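Local structure of cDNA FLJ56608, highly similar to Homo sapiens chloride channel, calcium activated, family member 1 (CLCA1), mRNA (6PYO) at residues A[32-35]-A[36-40]. The protein may be involved in calcium-activated chloride conductance and in regulating mucus production by goblet cells, this chain being its metal-binding von Willebrand factor type A domain. Numbering follows the deposited sequence.
Sequences GQLF and LLQTV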
ATOM      1  N   GLY A  32       6.580  -6.410  -3.476  1.00 38.55           N
ATOM      2  CA  GLY A  32       6.792  -6.069  -2.079  1.00 35.38           C
ATOM      3  C   GLY A  32       8.184  -6.433  -1.591  1.00 37.81           C
ATOM      4  O   GLY A  32       8.806  -5.676  -0.852  1.00 38.72           O
ATOM      5  N   GLN A  33       8.706  -7.579  -2.026  1.00 39.03           N
ATOM      6  CA  GLN A  33      10.038  -7.982  -1.597  1.00 40.81           C
ATOM      7  C   GLN A  33      11.096  -7.074  -2.183  1.00 41.23           C
ATOM      8  O   GLN A  33      12.002  -6.646  -1.477  1.00 37.64           O
ATOM      9  CB  GLN A  33      10.337  -9.423  -1.978  1.00 44.06           C
ATOM     10  CG  GLN A  33       9.869 -10.405  -0.920  1.00 55.88           C
ATOM     11  CD  GLN A  33      10.422 -11.789  -1.128  1.00 68.06           C
ATOM     12  OE1 GLN A  33      11.621 -11.957  -1.365  1.00 61.39           O
ATOM     13  NE2 GLN A  33       9.548 -12.798  -1.041  1.00 74.62           N
ATOM     14  N   LEU A  34      10.996  -6.767  -3.473  1.00 37.08           N
ATOM     15  CA  LEU A  34      11.907  -5.814  -4.074  1.00 35.97           C
ATOM     16  C   LEU A  34      11.876  -4.486  -3.345  1.00 38.21           C
ATOM     17  O   LEU A  34      12.926  -3.926  -2.985  1.00 36.08           O
ATOM     18  CB  LEU A  34      11.551  -5.605  -5.537  1.00 44.60           C
ATOM     19  CG  LEU A  34      12.616  -4.870  -6.325  1.00 46.64           C
ATOM     20  CD1 LEU A  34      13.730  -5.879  -6.618  1.00 53.85           C
ATOM     21  CD2 LEU A  34      12.053  -4.269  -7.577  1.00 51.93           C
ATOM     22  N   PHE A  35      10.678  -3.952  -3.120  1.00 34.06           N
ATOM     23  CA  PHE A  35      10.601  -2.682  -2.420  1.00 36.13           C
ATOM     24  C   PHE A  35      11.247  -2.758  -1.049  1.00 33.72           C
ATOM     25  O   PHE A  35      12.034  -1.878  -0.676  1.00 30.01           O
ATOM     26  CB  PHE A  35       9.171  -2.233  -2.279  1.00 32.84           C
ATOM     27  CG  PHE A  35       9.039  -0.881  -1.701  1.00 31.37           C
ATOM     28  CD1 PHE A  35       9.381   0.255  -2.446  1.00 33.79           C
ATOM     29  CD2 PHE A  35       8.553  -0.721  -0.428  1.00 30.84           C
ATOM     30  CE1 PHE A  35       9.245   1.510  -1.917  1.00 34.47           C
ATOM     31  CE2 PHE A  35       8.409   0.540   0.107  1.00 40.02           C
ATOM     32  CZ  PHE A  35       8.763   1.651  -0.626  1.00 37.83           C
ATOM     33  N   LEU A  36      10.900  -3.789  -0.275  1.00 33.29           N
ATOM     34  CA  LEU A  36      11.328  -3.864   1.125  1.00 35.62           C
ATOM     35  C   LEU A  36      12.808  -4.202   1.259  1.00 31.97           C
ATOM     36  O   LEU A  36      13.503  -3.636   2.105  1.00 35.40           O
ATOM     37  CB  LEU A  36      10.483  -4.901   1.878  1.00 33.61           C
ATOM     38  CG  LEU A  36       9.019  -4.533   2.081  1.00 35.06           C
ATOM     39  CD1 LEU A  36       8.228  -5.663   2.721  1.00 37.58           C
ATOM     40  CD2 LEU A  36       8.962  -3.276   2.955  1.00 35.90           C
ATOM     41  N   LEU A  37      13.308  -5.122   0.457  1.00 34.64           N
ATOM     42  CA  LEU A  37      14.671  -5.596   0.602  1.00 39.16           C
ATOM     43  C   LEU A  37      15.689  -4.758  -0.160  1.00 45.10           C
ATOM     44  O   LEU A  37      16.859  -4.753   0.227  1.00 42.62           O
ATOM     45  CB  LEU A  37      14.771  -7.043   0.139  1.00 37.71           C
ATOM     46  CG  LEU A  37      13.837  -8.041   0.835  1.00 37.45           C
ATOM     47  CD1 LEU A  37      14.118  -9.484   0.398  1.00 44.05           C
ATOM     48  CD2 LEU A  37      13.900  -7.983   2.351  1.00 43.76           C
ATOM     49  N   GLN A  38      15.282  -4.010  -1.190  1.00 44.01           N
ATOM     50  CA  GLN A  38      16.264  -3.298  -1.995  1.00 46.00           C
ATOM     51  C   GLN A  38      15.953  -1.823  -2.182  1.00 44.41           C
ATOM     52  O   GLN A  38      16.868  -1.001  -2.153  1.00 51.88           O
ATOM     53  CB  GLN A  38      16.407  -3.985  -3.370  1.00 48.12           C
ATOM     54  CG  GLN A  38      17.537  -5.006  -3.419  1.00105.37           C
ATOM     55  CD  GLN A  38      17.268  -6.149  -4.374  1.00 96.55           C
ATOM     56  OE1 GLN A  38      16.564  -7.099  -4.034  1.00 80.70           O
ATOM     57  NE2 GLN A  38      17.836  -6.072  -5.573  1.00 94.80           N
ATOM     58  N   THR A  39      14.694  -1.457  -2.340  1.00 38.07           N
ATOM     59  CA  THR A  39      14.386  -0.111  -2.795  1.00 38.58           C
ATOM     60  C   THR A  39      14.291   0.900  -1.654  1.00 41.47           C
ATOM     61  O   THR A  39      14.937   1.953  -1.729  1.00 40.92           O
ATOM     62  CB  THR A  39      13.099  -0.149  -3.628  1.00 40.83           C
ATOM     63  OG1 THR A  39      13.258  -1.194  -4.590  1.00 41.79           O
ATOM     64  CG2 THR A  39      12.832   1.212  -4.359  1.00 37.30           C
ATOM     65  N   VAL A  40      13.520   0.613  -0.598  1.00 30.45           N
ATOM     66  CA  VAL A  40      13.264   1.650   0.396  1.00 31.02           C
ATOM     67  C   VAL A  40      14.593   1.972   1.076  1.00 33.91           C
ATOM     68  O   VAL A  40      15.424   1.081   1.292  1.00 36.04           O
ATOM     69  CB  VAL A  40      12.140   1.225   1.358  1.00 36.23           C
ATOM     70  CG1 VAL A  40      12.587   0.163   2.321  1.00 34.81           C
ATOM     71  CG2 VAL A  40      11.580   2.444   2.108  1.00 38.80           C
TER
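Phe35 and Val40 meet at the C-terminal end of helix 24-39, where the last turn widens from alpha to pi-type spacing. In this von Willebrand factor A domain the helix is the crossover of a beta-alpha-beta unit between strands 8-14 and 45-51. Val40 sets its CB over one face of the Phe35 ring, 4.2 Å from the centroid and 22° off the normal, a CH-pi contact displaced toward the CE2-CZ rim. The ring reaches that place because CG lies anti to the backbone N (chi1 -174°), which swings it beside the carbonyl and along the chain toward the helix end. A broad aromatic suits this spot, since it also packs on Val9 and Leu11 of strand 8-14, while Thr39, crossing it at about a right angle, brings CB to 3.9 Å from Phe35 CD1.

Behind these side chains, the backbone shows the change of pitch. Leu36 N to Gly32 O and Leu37 N to Gln33 O (2.8 Å) are ordinary i to i+4 bonds. Leu34 O then accepts two amides, Gln38 N at 3.0 Å and Thr39 N at 3.1 Å, and thus spans both spacings. Thr39 OG1 also approaches this oxygen, but whether it donates there is not settled.

Leu36, buried, packs against Leu11 and Met48 of the sheet and Leu73 of helix 67-74, a place suited to a branched aliphatic side chain. Gln33 lies on the surface beside Leu37, its polar end suited to that setting. Arg70 donates to the carbonyls of Leu36 and Val40, tying helix 67-74 to this terminus. Val40, the first residue to leave helical angles, closes the wide turn with a nearly straight bond: its N lies 2.9 Å from Phe35 O, at 164°.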